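Local coordinates for protein metagenomic carboxyl esterase MGS0156 (Uncultured organism, PDB 5D8M) that probably hydrolyses carboxylic ester bonds as an esterase with an alpha/beta-hydrolase-like fold, at residues A[22-25]-A[26-29]; A[162-165]-A[166-170]. All blocks are in the same frame, centred on the assembly; numbering follows the deposited sequence.

Contact 1: A[22-25]-A[26-29]; sequences LVPA and GLAG
Val23 faces the turn that follows it and meets two of its side chains from one isopropyl group. Its CB lies 4.1 Å from the CB of Leu27, while the CG2 branch reaches the methyl CB of Ala28 at the same 4.1 Å. The first torsion of Val23 (chi1 -70°) explains this division: CG1 stands opposite the carbonyl carbon, and CG2 is set between the backbone N and that carbon, the branch that then meets Ala28. Pro24 and Leu27 make the second apolar pair. They lie alongside each other and point the same way, and they come closest where CD of Pro24 meets the CD2 branch of Leu27, 4.1 Å apart. The chi1 of Leu27, -94°, is well off the staggered value and places the side chain alongside Pro24; Leu27 also touches a crystal neighbour.

These side chains are gathered by a short 3-10 turn over Ala25, Gly26 and Leu27, recognised by successive bonds three residues apart. Leu27 N donates to Pro24 O at 2.9 Å, approaching from above the carbonyl plane, and the same oxygen lies 3.4 Å from the CB of Leu27. One step on, Ala28 N reaches Ala25 O, also at 2.9 Å and again well above the carbonyl plane. A longer bond, 3.3 Å from Gly29 N to Gly26 O, follows within 26-29. The loop links helix 10-16 to the edge strand 31-32. Ala28 is joined through its backbone to Gly288, just ahead of the adjoining strand 290-293, and Ala25 packs its methyl on Ile30.

Contact 2: A[162-165]-A[166-170]; sequences VDVL and EALVS
Val164 and Leu168 lie side by side on one face of helix 159-170, which follows strand 151-157 directly in a parallel sheet ordered as in alpha/beta hydrolases; in that fold this strand-to-helix junction usually carries the nucleophile. The apolar contacts are few: Val164 CG1 lies 4.0 Å from Leu168 CD1, and Leu165 CD2 is a looser 4.4 Å from the same methyl. Val164 sends CG1 opposite its backbone N (chi1 168°), toward the next turn. This face packs on the sheet, with Val164 and Leu168 both against Val181 of strand 178-184.

The backbone bonds, each 2.9 to 3.1 Å, are those of an alpha-helix: Glu166 N to Val162 O, Ala167 N to Asp163 O, Leu168 N to Val164 O and Val169 N to Leu165 O; for Leu168 the donor lies nearly in line with the C=O bond (163°).

The acids pair beyond the segments. Asp163 OD1 forms a salt bridge with Lys159 and a hydrogen bond with Ser132, OD2 one with Asn135, whereas Glu166 OE2 forms a salt bridge to Arg230. With CG anti to the carbonyl carbon (chi1 -64°), the Glu166 chain runs back over the preceding turn, CG lying 3.1 Å from Val162 O.

The two contacts do not touch: their centres are about 22 Å apart and their nearest atoms about 12 Å. Contact 1 is a surface feature about 20 Å from the centre of the chain, leading into the edge strand 31-32, whereas contact 2 is buried, between the sheet and helices 132-143 and 227-236. Each is short-range, but the hydrogen-bond spacing separates them: three residues in 22-29, four in 162-170. Their polar chemistry differs likewise. Contact 1 has no charged side chain and depends on backbone carbonyls and apolar side chains; contact 2 holds two buried acids, Asp163 bonded through both oxygens and Glu166 salt-bridged through OE2.

Contact 1: A[22-25]-A[26-29]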
ATOM      1  N   LEU A  22       7.986  18.878  -5.202  1.00 16.05           N
ATOM      2  CA  LEU A  22       8.264  18.175  -3.951  1.00 11.79           C
ATOM      3  C   LEU A  22       8.102  19.175  -2.799  1.00 14.67           C
ATOM      4  O   LEU A  22       8.790  20.205  -2.785  1.00 14.23           O
ATOM      5  CB  LEU A  22       9.693  17.599  -3.949  1.00 13.06           C
ATOM      6  CG  LEU A  22      10.125  16.952  -2.628  1.00 15.92           C
ATOM      7  CD1 LEU A  22       9.235  15.713  -2.337  1.00 13.56           C
ATOM      8  CD2 LEU A  22      11.609  16.553  -2.657  1.00 16.65           C
ATOM      9  N   VAL A  23       7.192  18.911  -1.854  1.00 14.03           N
ATOM     10  CA  VAL A  23       6.970  19.860  -0.746  1.00 15.14           C
ATOM     11  C   VAL A  23       6.903  19.157   0.603  1.00 13.35           C
ATOM     12  O   VAL A  23       6.593  17.980   0.663  1.00 12.12           O
ATOM     13  CB  VAL A  23       5.656  20.664  -0.919  1.00 14.24           C
ATOM     14  CG1 VAL A  23       5.774  21.637  -2.053  1.00 17.66           C
ATOM     15  CG2 VAL A  23       4.496  19.717  -1.150  1.00 15.89           C
ATOM     16  N   PRO A  24       7.196  19.888   1.685  1.00 15.33           N
ATOM     17  CA  PRO A  24       6.907  19.371   3.027  1.00 18.55           C
ATOM     18  C   PRO A  24       5.438  18.947   3.105  1.00 18.20           C
ATOM     19  O   PRO A  24       4.593  19.651   2.529  1.00 15.34           O
ATOM     20  CB  PRO A  24       7.148  20.570   3.945  1.00 19.04           C
ATOM     21  CG  PRO A  24       8.064  21.474   3.179  1.00 18.78           C
ATOM     22  CD  PRO A  24       7.805  21.232   1.707  1.00 14.16           C
ATOM     23  N   ALA A  25       5.146  17.862   3.818  1.00 17.36           N
ATOM     24  CA  ALA A  25       3.812  17.267   3.782  1.00 20.56           C
ATOM     25  C   ALA A  25       2.734  18.287   4.150  1.00 20.40           C
ATOM     26  O   ALA A  25       1.674  18.314   3.527  1.00 17.93           O
ATOM     27  CB  ALA A  25       3.739  16.038   4.709  1.00 19.32           C
ATOM     28  N   GLY A  26       3.039  19.139   5.124  1.00 20.92           N
ATOM     29  CA  GLY A  26       2.110  20.148   5.600  1.00 25.02           C
ATOM     30  C   GLY A  26       1.575  21.016   4.477  1.00 29.08           C
ATOM     31  O   GLY A  26       0.408  21.399   4.483  1.00 30.74           O
ATOM     32  N   LEU A  27       2.421  21.287   3.485  1.00 26.69           N
ATOM     33  CA  LEU A  27       2.052  22.168   2.379  1.00 25.49           C
ATOM     34  C   LEU A  27       1.181  21.490   1.336  1.00 26.06           C
ATOM     35  O   LEU A  27       0.691  22.147   0.420  1.00 32.81           O
ATOM     36  CB  LEU A  27       3.305  22.713   1.695  1.00 22.04           C
ATOM     37  CG  LEU A  27       3.819  24.063   2.160  1.00 27.31           C
ATOM     38  CD1 LEU A  27       3.955  24.089   3.661  1.00 34.93           C
ATOM     39  CD2 LEU A  27       5.155  24.374   1.487  1.00 20.83           C
ATOM     40  N   ALA A  28       1.008  20.178   1.433  1.00 23.41           N
ATOM     41  CA  ALA A  28       0.057  19.506   0.548  1.00 23.65           C
ATOM     42  C   ALA A  28      -1.170  19.025   1.313  1.00 25.57           C
ATOM     43  O   ALA A  28      -1.815  18.042   0.927  1.00 27.44           O
ATOM     44  CB  ALA A  28       0.724  18.348  -0.166  1.00 27.15           C
ATOM     45  N   GLY A  29      -1.476  19.701   2.417  1.00 23.96           N
ATOM     46  CA  GLY A  29      -2.670  19.409   3.189  1.00 23.95           C
ATOM     47  C   GLY A  29      -2.666  18.091   3.945  1.00 21.68           C
ATOM     48  O   GLY A  29      -3.715  17.529   4.231  1.00 23.68           O
TER

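Contact 2: A[162-165]-A[166-170]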
ATOM      1  N   VAL A 162      -3.969   2.758  -6.249  1.00 10.79           N
ATOM      2  CA  VAL A 162      -4.454   3.638  -7.298  1.00 11.82           C
ATOM      3  C   VAL A 162      -5.533   2.962  -8.117  1.00 13.20           C
ATOM      4  O   VAL A 162      -6.362   3.659  -8.680  1.00 15.30           O
ATOM      5  CB  VAL A 162      -3.311   4.138  -8.190  1.00 16.66           C
ATOM      6  CG1 VAL A 162      -2.379   5.010  -7.333  1.00 18.14           C
ATOM      7  CG2 VAL A 162      -2.538   2.995  -8.790  1.00 13.41           C
ATOM      8  N   ASP A 163      -5.572   1.625  -8.124  1.00  9.56           N
ATOM      9  CA  ASP A 163      -6.761   0.910  -8.589  1.00  8.04           C
ATOM     10  C   ASP A 163      -7.995   1.438  -7.807  1.00  9.20           C
ATOM     11  O   ASP A 163      -9.022   1.759  -8.389  1.00  9.64           O
ATOM     12  CB  ASP A 163      -6.627  -0.610  -8.385  1.00 11.83           C
ATOM     13  CG  ASP A 163      -5.620  -1.282  -9.334  1.00 18.83           C
ATOM     14  OD1 ASP A 163      -5.115  -0.649 -10.306  1.00 19.19           O
ATOM     15  OD2 ASP A 163      -5.346  -2.489  -9.093  1.00 18.85           O
ATOM     16  N   VAL A 164      -7.875   1.565  -6.484  1.00 11.46           N
ATOM     17  CA  VAL A 164      -9.001   2.016  -5.656  1.00  8.01           C
ATOM     18  C   VAL A 164      -9.309   3.505  -5.870  1.00 11.91           C
ATOM     19  O   VAL A 164     -10.476   3.876  -6.016  1.00 13.94           O
ATOM     20  CB  VAL A 164      -8.742   1.728  -4.147  1.00 10.12           C
ATOM     21  CG1 VAL A 164      -9.758   2.444  -3.256  1.00  8.18           C
ATOM     22  CG2 VAL A 164      -8.823   0.218  -3.874  1.00  9.65           C
ATOM     23  N   LEU A 165      -8.282   4.356  -5.925  1.00 10.50           N
ATOM     24  CA  LEU A 165      -8.526   5.786  -6.165  1.00 13.08           C
ATOM     25  C   LEU A 165      -9.223   6.013  -7.515  1.00 12.90           C
ATOM     26  O   LEU A 165     -10.127   6.844  -7.623  1.00 13.85           O
ATOM     27  CB  LEU A 165      -7.211   6.587  -6.116  1.00 14.05           C
ATOM     28  CG  LEU A 165      -6.522   6.692  -4.746  1.00 17.42           C
ATOM     29  CD1 LEU A 165      -5.320   7.685  -4.756  1.00 16.04           C
ATOM     30  CD2 LEU A 165      -7.532   7.048  -3.633  1.00 13.15           C
ATOM     31  N   GLU A 166      -8.802   5.291  -8.546  1.00 10.36           N
ATOM     32  CA  GLU A 166      -9.460   5.438  -9.834  1.00 14.41           C
ATOM     33  C   GLU A 166     -10.914   4.979  -9.746  1.00 13.01           C
ATOM     34  O   GLU A 166     -11.792   5.568 -10.367  1.00 15.25           O
ATOM     35  CB  GLU A 166      -8.707   4.664 -10.928  1.00 17.58           C
ATOM     36  CG  GLU A 166      -7.282   5.241 -11.152  1.00 22.35           C
ATOM     37  CD  GLU A 166      -6.742   5.115 -12.585  1.00 26.29           C
ATOM     38  OE1 GLU A 166      -7.424   4.550 -13.478  1.00 29.71           O
ATOM     39  OE2 GLU A 166      -5.612   5.602 -12.811  1.00 25.87           O
ATOM     40  N   ALA A 167     -11.161   3.933  -8.964  1.00 10.93           N
ATOM     41  CA  ALA A 167     -12.532   3.458  -8.756  1.00 12.38           C
ATOM     42  C   ALA A 167     -13.381   4.537  -8.059  1.00 12.10           C
ATOM     43  O   ALA A 167     -14.504   4.827  -8.468  1.00 13.45           O
ATOM     44  CB  ALA A 167     -12.520   2.163  -7.944  1.00 11.09           C
ATOM     45  N   LEU A 168     -12.835   5.150  -7.018  1.00 14.11           N
ATOM     46  CA  LEU A 168     -13.582   6.176  -6.257  1.00 16.59           C
ATOM     47  C   LEU A 168     -13.921   7.375  -7.130  1.00 16.52           C
ATOM     48  O   LEU A 168     -14.979   7.965  -7.022  1.00 14.67           O
ATOM     49  CB  LEU A 168     -12.770   6.620  -5.033  1.00 19.01           C
ATOM     50  CG  LEU A 168     -12.643   5.503  -3.994  1.00 22.82           C
ATOM     51  CD1 LEU A 168     -11.758   5.933  -2.870  1.00 23.05           C
ATOM     52  CD2 LEU A 168     -14.031   5.166  -3.450  1.00 24.72           C
ATOM     53  N   VAL A 169     -13.009   7.716  -8.023  1.00 16.29           N
ATOM     54  CA  VAL A 169     -13.240   8.795  -8.958  1.00 18.27           C
ATOM     55  C   VAL A 169     -14.238   8.412 -10.044  1.00 19.57           C
ATOM     56  O   VAL A 169     -15.025   9.242 -10.488  1.00 22.04           O
ATOM     57  CB  VAL A 169     -11.914   9.248  -9.606  1.00 18.06           C
ATOM     58  CG1 VAL A 169     -12.180  10.180 -10.783  1.00 23.54           C
ATOM     59  CG2 VAL A 169     -11.043   9.948  -8.561  1.00 16.56           C
ATOM     60  N   SER A 170     -14.213   7.159 -10.480  1.00 17.06           N
ATOM     61  CA  SER A 170     -15.092   6.712 -11.569  1.00 19.83           C
ATOM     62  C   SER A 170     -16.517   6.385 -11.130  1.00 21.65           C
ATOM     63  O   SER A 170     -17.462   6.543 -11.905  1.00 20.58           O
ATOM     64  CB  SER A 170     -14.503   5.476 -12.250  1.00 19.88           C
ATOM     65  OG  SER A 170     -13.293   5.816 -12.895  1.00 20.57           O
TER